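DUF1214 domain-containing protein (PDB 6ANS) is of unknown function, being a DUF1214-family protein of Burkholderia cenocepacia that carries a bound sodium ion. Local coordinates at residues Y113-G118 against D187-L192; F136-G141 against V182-D187; D288-I293 against T339-A344; A343-G348 against V381-L386. All coordinates share one frame; numbering follows the deposited sequence.

Interaction 1: residues Y113-G118 against D187-L192; sequences YARVDG and DTNALL
Ala-114 and Leu-191 form the hydrogen-bonded pair of an antiparallel ladder, flanked by the non-hydrogen-bonded pairs Tyr-113 with Leu-192 and Arg-115 with Ala-190. Backbone bonds come first: Ala-114 N donates to Leu-191 O (3.0 Å), and Leu-191 N returns to Ala-114 O (2.9 Å). Past the strand end, Val-116 N meets Asn-189 O at 3.0 Å from well above the carbonyl plane, at a C=O...donor angle of only 111°. Gly-118 N adds a weak bond to Thr-188 O.

A flat stack follows. The guanidinium of Arg-115 and the amide of Asn-189 run side by side, their planes 26° apart, with Asn-189 CG lying 3.6 Å above the Arg-115 guanidinium plane and toward its rim. Bends at chi2 (-64°) and chi3 fold the arginine back, bringing Arg-115 NH1 to Tyr-113 OH at 2.9 Å. The amide is tethered in turn through Asn-189 ND2, which donates to Gly-141 O.

Among the apolar contacts, the phenol end of Tyr-113 rests on Ala-190, CZ to CB 3.4 Å, while Val-116 CG2 covers the Ala-190 backbone at N (3.6 Å). Helix 60-83 meets Tyr-113 and Arg-115 through Met-80. Asn-189 and Ala-190 both face Gln-139 on the next strand, making a classic beta bulge in strand 188-196, where it runs between 109-115 and 133-140 in a four-stranded antiparallel sheet.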
loop_
_atom_site.group_PDB
_atom_site.type_symbol
_atom_site.label_atom_id
_atom_site.label_comp_id
_atom_site.label_asym_id
_atom_site.label_seq_id
_atom_site.Cartn_x
_atom_site.Cartn_y
_atom_site.Cartn_z
ATOM N N TYR A 113 2.247 -1.642 -12.075
ATOM C CA TYR A 113 3.658 -1.864 -12.322
ATOM C C TYR A 113 3.990 -3.269 -11.860
ATOM O O TYR A 113 3.559 -3.694 -10.782
ATOM C CB TYR A 113 4.491 -0.812 -11.557
ATOM C CG TYR A 113 6.004 -0.858 -11.665
ATOM C CD1 TYR A 113 6.701 0.198 -12.233
ATOM C CD2 TYR A 113 6.740 -1.922 -11.155
ATOM C CE1 TYR A 113 8.086 0.194 -12.310
ATOM C CE2 TYR A 113 8.136 -1.934 -11.230
ATOM C CZ TYR A 113 8.802 -0.867 -11.801
ATOM O OH TYR A 113 10.187 -0.863 -11.885
ATOM N N ALA A 114 4.761 -3.984 -12.669
ATOM C CA ALA A 114 5.318 -5.262 -12.257
ATOM C C ALA A 114 6.793 -5.307 -12.624
ATOM O O ALA A 114 7.182 -4.911 -13.731
ATOM C CB ALA A 114 4.586 -6.439 -12.903
ATOM N N ARG A 115 7.604 -5.804 -11.694
ATOM C CA ARG A 115 8.993 -6.103 -12.003
ATOM C C ARG A 115 9.048 -7.355 -12.850
ATOM O O ARG A 115 8.380 -8.346 -12.557
ATOM C CB ARG A 115 9.819 -6.311 -10.733
ATOM C CG ARG A 115 9.988 -5.078 -9.871
ATOM C CD ARG A 115 10.777 -4.001 -10.602
ATOM N NE ARG A 115 12.206 -4.269 -10.693
ATOM C CZ ARG A 115 13.108 -3.312 -10.885
ATOM N NH1 ARG A 115 12.709 -2.048 -10.998
ATOM N NH2 ARG A 115 14.401 -3.603 -10.970
ATOM N N VAL A 116 9.831 -7.307 -13.921
ATOM C CA VAL A 116 10.019 -8.458 -14.775
ATOM C C VAL A 116 11.518 -8.591 -15.034
ATOM O O VAL A 116 12.303 -7.692 -14.742
ATOM C CB VAL A 116 9.211 -8.331 -16.086
ATOM C CG1 VAL A 116 7.698 -8.307 -15.801
ATOM C CG2 VAL A 116 9.605 -7.066 -16.821
ATOM N N ASP A 117 11.901 -9.741 -15.576
ATOM C CA ASP A 117 13.259 -10.025 -16.022
ATOM C C ASP A 117 13.224 -10.136 -17.542
ATOM O O ASP A 117 12.596 -11.053 -18.086
ATOM C CB ASP A 117 13.759 -11.327 -15.392
ATOM C CG ASP A 117 15.209 -11.641 -15.712
ATOM O OD1 ASP A 117 15.740 -11.170 -16.740
ATOM O OD2 ASP A 117 15.811 -12.411 -14.931
ATOM N N GLY A 118 13.925 -9.234 -18.225
ATOM C CA GLY A 118 13.897 -9.235 -19.682
ATOM C C GLY A 118 14.432 -10.500 -20.333
ATOM O O GLY A 118 14.246 -10.688 -21.542
ATOM N N ASP A 187 17.864 -6.282 -20.533
ATOM C CA ASP A 187 17.898 -5.347 -19.417
ATOM C C ASP A 187 16.521 -4.851 -18.998
ATOM O O ASP A 187 16.432 -4.119 -18.008
ATOM C CB ASP A 187 18.768 -4.135 -19.763
ATOM C CG ASP A 187 20.247 -4.414 -19.619
ATOM O OD1 ASP A 187 20.618 -5.512 -19.148
ATOM O OD2 ASP A 187 21.046 -3.528 -19.988
ATOM N N THR A 188 15.465 -5.178 -19.743
ATOM C CA THR A 188 14.128 -4.766 -19.340
ATOM C C THR A 188 13.850 -5.297 -17.945
ATOM O O THR A 188 14.150 -6.454 -17.643
ATOM C CB THR A 188 13.078 -5.293 -20.317
ATOM O OG1 THR A 188 13.276 -4.699 -21.605
ATOM C CG2 THR A 188 11.664 -4.985 -19.799
ATOM N N ASN A 189 13.295 -4.444 -17.087
ATOM C CA ASN A 189 13.006 -4.865 -15.718
ATOM C C ASN A 189 11.642 -4.443 -15.195
ATOM O O ASN A 189 11.337 -4.735 -14.033
ATOM C CB ASN A 189 14.106 -4.353 -14.757
ATOM C CG ASN A 189 14.191 -2.831 -14.707
ATOM O OD1 ASN A 189 13.246 -2.107 -15.055
ATOM N ND2 ASN A 189 15.348 -2.336 -14.299
ATOM N N ALA A 190 10.814 -3.767 -15.993
ATOM C CA ALA A 190 9.504 -3.341 -15.513
ATOM C C ALA A 190 8.474 -3.335 -16.641
ATOM O O ALA A 190 8.792 -3.086 -17.807
ATOM C CB ALA A 190 9.553 -1.948 -14.887
ATOM N N LEU A 191 7.230 -3.592 -16.261
ATOM C CA LEU A 191 6.075 -3.374 -17.107
ATOM C C LEU A 191 5.218 -2.308 -16.444
ATOM O O LEU A 191 4.833 -2.451 -15.277
ATOM C CB LEU A 191 5.278 -4.662 -17.300
ATOM C CG LEU A 191 3.868 -4.429 -17.858
ATOM C CD1 LEU A 191 3.920 -4.004 -19.331
ATOM C CD2 LEU A 191 3.010 -5.668 -17.660
ATOM N N LEU A 192 4.915 -1.246 -17.183
ATOM C CA LEU A 192 4.126 -0.144 -16.650
ATOM C C LEU A 192 2.833 -0.042 -17.441
ATOM O O LEU A 192 2.859 0.241 -18.643
ATOM C CB LEU A 192 4.906 1.172 -16.704
ATOM C CG LEU A 192 4.150 2.368 -16.129
ATOM C CD1 LEU A 192 3.624 2.076 -14.708
ATOM C CD2 LEU A 192 5.061 3.581 -16.152
#

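Interaction 2: residues F136-G141 against V182-D187; sequences FGTQKG and VRMEPD
Thr-138 and Arg-183 tie together two beta sheets, the antiparallel one containing strand 133-140 and the mixed one whose outermost strand is 181-183. The two segments run almost in the same direction, yet no backbone ladder joins them; the contact is made largely by side chains.

Hydrogen bonding centres on Thr-138. With chi1 at 63°, its OG1 sits between the backbone N and the carbonyl carbon and reaches Arg-183 O at 2.7 Å, nearly in line with the C=O bond. The same hydroxyl also pairs with Thr-152 OG1, so it is gripped from two strands.

Apolar contact flanks this bond: the Thr-138 and Val-182 side chains pass in opposite senses, Thr-138 CG2 lying 3.6 Å from Val-182 CG1 and 4.0 Å from CG of the selenomethionine Met-184.

Charges gather at the partly exposed end. The Lys-140 chain is extended beyond CG and crosses Glu-185, where Lys-140 NZ meets the syn lone pair of Glu-185 OE1 at 3.1 Å. The anti lone pair of Glu-185 OE2 receives Arg-183 NH1, the oxygen lying at the guanidinium edge and close to its plane; NH1 also bonds to Thr-152 O. One carboxylate thus joins two cations, which would be expected to stabilise its negative charge.

Two waters complete the end: one links Lys-140 NZ to Asp-187 OD2, and the other accepts from Gly-141 N (2.8 Å) while donating to Asp-187 O.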
loop_
_atom_site.group_PDB
_atom_site.type_symbol
_atom_site.label_atom_id
_atom_site.label_comp_id
_atom_site.label_asym_id
_atom_site.label_seq_id
_atom_site.Cartn_x
_atom_site.Cartn_y
_atom_site.Cartn_z
ATOM N N PHE A 136 0.536 -0.419 -22.445
ATOM C CA PHE A 136 1.510 -1.295 -21.805
ATOM C C PHE A 136 2.898 -0.879 -22.260
ATOM O O PHE A 136 3.201 -0.968 -23.446
ATOM C CB PHE A 136 1.281 -2.768 -22.165
ATOM C CG PHE A 136 -0.094 -3.295 -21.817
ATOM C CD1 PHE A 136 -0.325 -3.911 -20.601
ATOM C CD2 PHE A 136 -1.147 -3.194 -22.723
ATOM C CE1 PHE A 136 -1.593 -4.402 -20.280
ATOM C CE2 PHE A 136 -2.404 -3.687 -22.413
ATOM C CZ PHE A 136 -2.624 -4.294 -21.189
ATOM N N GLY A 137 3.743 -0.456 -21.331
ATOM C CA GLY A 137 5.132 -0.141 -21.632
ATOM C C GLY A 137 6.092 -1.019 -20.853
ATOM O O GLY A 137 5.907 -1.240 -19.655
ATOM N N THR A 138 7.123 -1.520 -21.529
ATOM C CA THR A 138 8.204 -2.161 -20.799
ATOM C C THR A 138 9.368 -1.185 -20.690
ATOM O O THR A 138 9.585 -0.361 -21.577
ATOM C CB THR A 138 8.627 -3.493 -21.431
ATOM O OG1 THR A 138 9.138 -3.285 -22.746
ATOM C CG2 THR A 138 7.424 -4.451 -21.482
ATOM N N GLN A 139 10.047 -1.214 -19.548
ATOM C CA GLN A 139 11.053 -0.217 -19.220
ATOM C C GLN A 139 12.300 -0.912 -18.692
ATOM O O GLN A 139 12.262 -2.066 -18.255
ATOM C CB GLN A 139 10.538 0.802 -18.175
ATOM C CG GLN A 139 9.053 1.192 -18.280
ATOM C CD GLN A 139 8.726 2.059 -19.515
ATOM O OE1 GLN A 139 7.644 1.943 -20.087
ATOM N NE2 GLN A 139 9.662 2.923 -19.920
ATOM N N LYS A 140 13.417 -0.192 -18.721
ATOM C CA LYS A 140 14.657 -0.714 -18.177
ATOM C C LYS A 140 15.271 0.341 -17.269
ATOM O O LYS A 140 14.721 1.434 -17.118
ATOM C CB LYS A 140 15.623 -1.126 -19.301
ATOM C CG LYS A 140 16.103 0.024 -20.149
ATOM C CD LYS A 140 16.980 -0.508 -21.297
ATOM C CE LYS A 140 17.466 0.607 -22.203
ATOM N NZ LYS A 140 18.363 0.062 -23.273
ATOM N N GLY A 141 16.432 0.016 -16.684
ATOM C CA GLY A 141 17.091 0.939 -15.772
ATOM C C GLY A 141 16.202 1.208 -14.568
ATOM O O GLY A 141 15.593 0.300 -13.997
ATOM N N VAL A 182 4.592 -7.739 -26.580
ATOM C CA VAL A 182 5.255 -6.518 -26.129
ATOM C C VAL A 182 6.737 -6.835 -26.018
ATOM O O VAL A 182 7.135 -7.749 -25.283
ATOM C CB VAL A 182 4.714 -6.013 -24.779
ATOM C CG1 VAL A 182 5.346 -4.657 -24.446
ATOM C CG2 VAL A 182 3.207 -5.933 -24.776
ATOM N N ARG A 183 7.554 -6.060 -26.719
ATOM C CA ARG A 183 8.986 -6.313 -26.773
ATOM C C ARG A 183 9.676 -6.047 -25.432
ATOM O O ARG A 183 9.333 -5.111 -24.709
ATOM C CB ARG A 183 9.594 -5.436 -27.875
ATOM C CG ARG A 183 11.076 -5.312 -27.858
ATOM C CD ARG A 183 11.524 -4.365 -28.982
ATOM N NE ARG A 183 12.949 -4.484 -29.220
ATOM C CZ ARG A 183 13.872 -3.779 -28.580
ATOM N NH1 ARG A 183 13.518 -2.885 -27.665
ATOM N NH2 ARG A 183 15.145 -3.956 -28.870
HETATM N N MSE A 184 10.659 -6.882 -25.107
HETATM C CA MSE A 184 11.605 -6.604 -24.031
HETATM C C MSE A 184 13.026 -6.753 -24.550
HETATM O O MSE A 184 13.244 -7.415 -25.541
HETATM C CB MSE A 184 11.411 -7.552 -22.842
HETATM C CG MSE A 184 10.054 -7.451 -22.173
HETATM SE SE MSE A 184 10.028 -8.357 -20.440
HETATM C CE MSE A 184 10.237 -10.191 -21.023
ATOM N N GLU A 185 13.979 -6.145 -23.862
ATOM C CA GLU A 185 15.397 -6.421 -23.998
ATOM C C GLU A 185 15.878 -7.182 -22.765
ATOM O O GLU A 185 15.177 -7.242 -21.748
ATOM C CB GLU A 185 16.194 -5.113 -24.136
ATOM C CG GLU A 185 15.776 -4.258 -25.312
ATOM C CD GLU A 185 16.377 -2.865 -25.266
ATOM O OE1 GLU A 185 17.245 -2.616 -24.410
ATOM O OE2 GLU A 185 15.973 -2.021 -26.095
ATOM N N PRO A 186 17.052 -7.813 -22.830
ATOM C CA PRO A 186 17.598 -8.466 -21.625
ATOM C C PRO A 186 17.595 -7.580 -20.382
ATOM O O PRO A 186 17.349 -8.080 -19.277
ATOM C CB PRO A 186 19.030 -8.832 -22.056
ATOM C CG PRO A 186 18.913 -9.055 -23.550
ATOM C CD PRO A 186 17.862 -8.086 -24.037
ATOM N N ASP A 187 17.864 -6.282 -20.533
ATOM C CA ASP A 187 17.898 -5.347 -19.417
ATOM C C ASP A 187 16.521 -4.851 -18.998
ATOM O O ASP A 187 16.432 -4.119 -18.008
ATOM C CB ASP A 187 18.768 -4.135 -19.763
ATOM C CG ASP A 187 20.247 -4.414 -19.619
ATOM O OD1 ASP A 187 20.618 -5.512 -19.148
ATOM O OD2 ASP A 187 21.046 -3.528 -19.988
HETATM O O HOH W 1 20.524 -1.890 -21.768
HETATM O O HOH W 2 17.846 -2.370 -16.623
#

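Interaction 3: residues D288-I293 against T339-A344; sequences DEALVI and TVIVAA
The flat groups meeting between Leu-291 and Val-342 are peptide units, not rings, since no aromatic side chain takes part. Leu-291 N approaches Val-342 O in the carbonyl plane (2.9 Å), and Val-342 N lies in the plane of the Leu-291 carbonyl in return. At the second pair, Ile-293 N bonds to Val-340 O, while Val-340 N meets Ile-293 O at 3.0 Å, tilted 20° from its carbonyl plane. On one face of the sheet these two pairs set Leu-291, Ile-293, Val-340 and Val-342; on the other, Val-292 faces Ile-341.

On the first face, Leu-291 CB and Val-342 CB abut at 3.9 Å. Ile-293 reaches diagonally, its CD1 touching Val-342 CG2 at 4.0 Å. Strands 289-295 and 338-343 are the inner pair of a mixed four-stranded sheet, antiparallel to each other, with 377-382 next to the former and 351-354 next to the latter. Leu-353 of that outer strand lies against both Val-340 and Val-342.

On the second face, Ile-341 lies alongside Val-292 and points the same way. Its chain turns at chi2 (-82°), which brings Ile-341 CD1 against both valine methyls, 3.7 Å from Val-292 CG1 and from CG2. Its other branch, Ile-341 CG2, meets Ala-290 CB, which in turn touches Ala-343 CB. Leu-386 of helix 383-389 packs on Ala-290, Val-292 and Ile-341. Beyond the Leu-291 and Val-342 pair, the backbones are bridged by a water that donates to Glu-289 O at 2.6 Å and accepts from Ala-344 N.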
loop_
_atom_site.group_PDB
_atom_site.type_symbol
_atom_site.label_atom_id
_atom_site.label_comp_id
_atom_site.label_asym_id
_atom_site.label_seq_id
_atom_site.Cartn_x
_atom_site.Cartn_y
_atom_site.Cartn_z
ATOM N N ASP A 288 -5.448 36.410 -4.199
ATOM C CA ASP A 288 -6.344 37.211 -5.023
ATOM C C ASP A 288 -6.058 37.080 -6.514
ATOM O O ASP A 288 -6.648 37.818 -7.311
ATOM C CB ASP A 288 -6.265 38.692 -4.628
ATOM C CG ASP A 288 -4.873 39.290 -4.825
ATOM O OD1 ASP A 288 -3.946 38.565 -5.237
ATOM O OD2 ASP A 288 -4.715 40.509 -4.600
ATOM N N GLU A 289 -5.174 36.167 -6.908
ATOM C CA GLU A 289 -4.794 36.002 -8.302
ATOM C C GLU A 289 -5.321 34.693 -8.874
ATOM O O GLU A 289 -5.552 33.715 -8.154
ATOM C CB GLU A 289 -3.275 36.051 -8.462
ATOM C CG GLU A 289 -2.676 37.410 -8.136
ATOM C CD GLU A 289 -1.171 37.410 -8.246
ATOM O OE1 GLU A 289 -0.562 36.380 -7.893
ATOM O OE2 GLU A 289 -0.600 38.426 -8.698
ATOM N N ALA A 290 -5.498 34.688 -10.189
ATOM C CA ALA A 290 -5.899 33.499 -10.913
ATOM C C ALA A 290 -5.027 33.362 -12.149
ATOM O O ALA A 290 -4.600 34.359 -12.741
ATOM C CB ALA A 290 -7.383 33.551 -11.308
ATOM N N LEU A 291 -4.763 32.116 -12.528
ATOM C CA LEU A 291 -4.055 31.803 -13.760
ATOM C C LEU A 291 -5.078 31.354 -14.792
ATOM O O LEU A 291 -5.759 30.341 -14.594
ATOM C CB LEU A 291 -3.010 30.711 -13.531
ATOM C CG LEU A 291 -2.151 30.409 -14.764
ATOM C CD1 LEU A 291 -1.238 31.588 -15.109
ATOM C CD2 LEU A 291 -1.356 29.143 -14.578
ATOM N N VAL A 292 -5.176 32.095 -15.892
ATOM C CA VAL A 292 -6.128 31.806 -16.956
ATOM C C VAL A 292 -5.389 31.082 -18.069
ATOM O O VAL A 292 -4.490 31.652 -18.698
ATOM C CB VAL A 292 -6.785 33.088 -17.486
ATOM C CG1 VAL A 292 -7.833 32.740 -18.551
ATOM C CG2 VAL A 292 -7.392 33.893 -16.335
ATOM N N ILE A 293 -5.778 29.834 -18.322
ATOM C CA ILE A 293 -5.184 28.998 -19.358
ATOM C C ILE A 293 -6.190 28.861 -20.491
ATOM O O ILE A 293 -7.375 28.610 -20.243
ATOM C CB ILE A 293 -4.791 27.614 -18.809
ATOM C CG1 ILE A 293 -4.008 27.748 -17.494
ATOM C CG2 ILE A 293 -3.997 26.824 -19.839
ATOM C CD1 ILE A 293 -3.778 26.421 -16.784
ATOM N N THR A 339 -11.171 27.051 -21.812
ATOM C CA THR A 339 -10.535 27.853 -20.786
ATOM C C THR A 339 -10.561 27.066 -19.484
ATOM O O THR A 339 -11.559 26.405 -19.167
ATOM C CB THR A 339 -11.242 29.203 -20.624
ATOM O OG1 THR A 339 -11.221 29.908 -21.874
ATOM C CG2 THR A 339 -10.533 30.053 -19.596
ATOM N N VAL A 340 -9.438 27.103 -18.765
ATOM C CA VAL A 340 -9.281 26.485 -17.451
ATOM C C VAL A 340 -8.664 27.521 -16.516
ATOM O O VAL A 340 -7.631 28.120 -16.844
ATOM C CB VAL A 340 -8.390 25.227 -17.507
ATOM C CG1 VAL A 340 -8.239 24.634 -16.122
ATOM C CG2 VAL A 340 -8.953 24.193 -18.477
ATOM N N ILE A 341 -9.258 27.693 -15.336
ATOM C CA ILE A 341 -8.849 28.730 -14.393
ATOM C C ILE A 341 -8.275 28.075 -13.143
ATOM O O ILE A 341 -8.945 27.257 -12.504
ATOM C CB ILE A 341 -10.025 29.642 -14.015
ATOM C CG1 ILE A 341 -10.728 30.181 -15.266
ATOM C CG2 ILE A 341 -9.554 30.741 -13.077
ATOM C CD1 ILE A 341 -10.062 31.372 -15.892
ATOM N N VAL A 342 -7.042 28.446 -12.796
ATOM C CA VAL A 342 -6.393 28.053 -11.545
ATOM C C VAL A 342 -6.631 29.174 -10.534
ATOM O O VAL A 342 -6.231 30.318 -10.779
ATOM C CB VAL A 342 -4.887 27.812 -11.754
ATOM C CG1 VAL A 342 -4.236 27.330 -10.485
ATOM C CG2 VAL A 342 -4.637 26.825 -12.884
ATOM N N ALA A 343 -7.271 28.860 -9.401
ATOM C CA ALA A 343 -7.633 29.878 -8.413
ATOM C C ALA A 343 -8.049 29.222 -7.099
ATOM O O ALA A 343 -8.240 28.005 -7.017
ATOM C CB ALA A 343 -8.752 30.782 -8.930
ATOM N N ALA A 344 -8.201 30.055 -6.064
ATOM C CA ALA A 344 -8.603 29.564 -4.747
ATOM C C ALA A 344 -10.091 29.224 -4.672
ATOM O O ALA A 344 -10.485 28.354 -3.887
ATOM C CB ALA A 344 -8.264 30.602 -3.672
HETATM O O HOH W 3 -6.691 32.738 -6.031
#

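Interaction 4: residues A343-G348 against V381-L386; sequences AATRPG and VKLAAL
Leu-383 and Leu-386 press against Ala-343, Thr-345 and Pro-347 in a small apolar contact between the C-terminal helix 383-389 and the loop that leaves strand 338-343. The motif is helix-on-sheet packing at a sheet end: strand 377-382 is followed by the helix, whose N-terminal part lies beside the loop leading to strand 351-354. No hydrogen bond crosses between the segments.

Three residues apart, the two leucines present neighbouring positions of one helical turn; Ala-385 N bonds back to Lys-382 O where strand gives way to helix. Leu-383 carries most of the contact. Its CG stands anti to the backbone N (chi1 179°), which extends the fork toward the loop. One prong, Leu-383 CD1, rests on Ala-343 CB at 3.7 Å and also touches the carbonyl of Thr-345, 3.9 Å from its O.

Pro-347 meets both leucines: its CB lies 4.2 Å from Leu-383 CD1 and 3.9 Å from Leu-386 CB. Ile-341 packs on Pro-347 and on Leu-386, continuing the apolar layer onto the sheet.

Toward solvent the contact turns polar. The side chain of Thr-345 crosses that of Leu-383 at about a right angle, and its hydroxyl bonds to Lys-387 NZ, farther along the helix. That same oxygen, Thr-345 OG1, lies 3.5 Å from the second prong, Leu-383 CD2.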
loop_
_atom_site.group_PDB
_atom_site.type_symbol
_atom_site.label_atom_id
_atom_site.label_comp_id
_atom_site.label_asym_id
_atom_site.label_seq_id
_atom_site.Cartn_x
_atom_site.Cartn_y
_atom_site.Cartn_z
ATOM N N ALA A 343 -7.271 28.860 -9.401
ATOM C CA ALA A 343 -7.633 29.878 -8.413
ATOM C C ALA A 343 -8.049 29.222 -7.099
ATOM O O ALA A 343 -8.240 28.005 -7.017
ATOM C CB ALA A 343 -8.752 30.782 -8.930
ATOM N N ALA A 344 -8.201 30.055 -6.064
ATOM C CA ALA A 344 -8.603 29.564 -4.747
ATOM C C ALA A 344 -10.091 29.224 -4.672
ATOM O O ALA A 344 -10.485 28.354 -3.887
ATOM C CB ALA A 344 -8.264 30.602 -3.672
ATOM N N THR A 345 -10.931 29.922 -5.434
ATOM C CA THR A 345 -12.352 29.620 -5.525
ATOM C C THR A 345 -12.772 29.676 -6.988
ATOM O O THR A 345 -12.142 30.357 -7.801
ATOM C CB THR A 345 -13.198 30.590 -4.679
ATOM O OG1 THR A 345 -12.898 31.941 -5.057
ATOM C CG2 THR A 345 -12.937 30.400 -3.191
ATOM N N ARG A 346 -13.837 28.951 -7.318
ATOM C CA ARG A 346 -14.317 28.890 -8.703
ATOM C C ARG A 346 -14.897 30.230 -9.143
ATOM O O ARG A 346 -15.702 30.818 -8.414
ATOM C CB ARG A 346 -15.378 27.811 -8.882
ATOM C CG ARG A 346 -15.703 27.510 -10.350
ATOM C CD ARG A 346 -16.911 26.582 -10.463
ATOM N NE ARG A 346 -16.609 25.188 -10.170
ATOM C CZ ARG A 346 -16.050 24.344 -11.030
ATOM N NH1 ARG A 346 -15.754 24.754 -12.259
ATOM N NH2 ARG A 346 -15.805 23.086 -10.663
ATOM N N PRO A 347 -14.487 30.763 -10.292
ATOM C CA PRO A 347 -15.143 31.964 -10.829
ATOM C C PRO A 347 -16.323 31.610 -11.729
ATOM O O PRO A 347 -16.128 31.105 -12.840
ATOM C CB PRO A 347 -14.020 32.661 -11.610
ATOM C CG PRO A 347 -13.153 31.541 -12.074
ATOM C CD PRO A 347 -13.261 30.423 -11.035
ATOM N N GLY A 348 -17.547 31.814 -11.248
ATOM C CA GLY A 348 -18.705 31.441 -12.048
ATOM C C GLY A 348 -18.756 29.944 -12.280
ATOM O O GLY A 348 -18.601 29.148 -11.349
ATOM N N VAL A 381 -4.390 37.146 -13.756
ATOM C CA VAL A 381 -5.306 38.249 -13.495
ATOM C C VAL A 381 -5.726 38.204 -12.030
ATOM O O VAL A 381 -5.421 37.261 -11.298
ATOM C CB VAL A 381 -6.547 38.218 -14.407
ATOM C CG1 VAL A 381 -6.135 38.171 -15.876
ATOM C CG2 VAL A 381 -7.425 37.030 -14.045
ATOM N N LYS A 382 -6.430 39.250 -11.607
ATOM C CA LYS A 382 -7.046 39.251 -10.290
ATOM C C LYS A 382 -8.299 38.379 -10.318
ATOM O O LYS A 382 -9.126 38.497 -11.230
ATOM C CB LYS A 382 -7.405 40.677 -9.873
ATOM C CG LYS A 382 -6.207 41.572 -9.587
ATOM C CD LYS A 382 -5.599 41.258 -8.239
ATOM C CE LYS A 382 -4.370 42.110 -7.967
ATOM N NZ LYS A 382 -3.827 41.841 -6.606
ATOM N N LEU A 383 -8.433 37.491 -9.323
ATOM C CA LEU A 383 -9.592 36.602 -9.272
ATOM C C LEU A 383 -10.895 37.384 -9.203
ATOM O O LEU A 383 -11.929 36.915 -9.694
ATOM C CB LEU A 383 -9.485 35.678 -8.059
ATOM C CG LEU A 383 -10.617 34.682 -7.791
ATOM C CD1 LEU A 383 -10.902 33.809 -8.995
ATOM C CD2 LEU A 383 -10.308 33.840 -6.551
ATOM N N ALA A 384 -10.860 38.587 -8.622
ATOM C CA ALA A 384 -12.062 39.404 -8.545
ATOM C C ALA A 384 -12.536 39.830 -9.927
ATOM O O ALA A 384 -13.746 39.963 -10.153
ATOM C CB ALA A 384 -11.805 40.627 -7.659
ATOM N N ALA A 385 -11.603 40.058 -10.856
ATOM C CA ALA A 385 -11.984 40.497 -12.194
ATOM C C ALA A 385 -12.775 39.426 -12.935
ATOM O O ALA A 385 -13.665 39.751 -13.730
ATOM C CB ALA A 385 -10.739 40.894 -12.990
ATOM N N LEU A 386 -12.480 38.152 -12.678
ATOM C CA LEU A 386 -13.225 37.072 -13.315
ATOM C C LEU A 386 -14.589 36.866 -12.669
ATOM O O LEU A 386 -15.548 36.505 -13.360
ATOM C CB LEU A 386 -12.422 35.769 -13.256
ATOM C CG LEU A 386 -11.057 35.799 -13.954
ATOM C CD1 LEU A 386 -10.214 34.584 -13.586
ATOM C CD2 LEU A 386 -11.238 35.904 -15.466
#

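How the interactions relate
Interactions 1 and 2 touch and share Asp-187, as do interactions 3 and 4, which share Ala-343 and Ala-344; the two groups lie on opposite sides of the chain's centre, with interactions 1 and 3 about 40 Å apart between centres. Interactions 1 and 3 are buried antiparallel ladders, though the first adds an arginine-amide stack and the second packs aliphatic branches on both faces. Interactions 2 and 4 are partly buried: the former bridges two sheets with a threonine bond, a salt-bridge network and waters, the latter seats a helix through apolar contact. Strands 188-196 and 133-140 connect interactions 1 and 2; strands 289-295 and 377-382 connect 3 and 4.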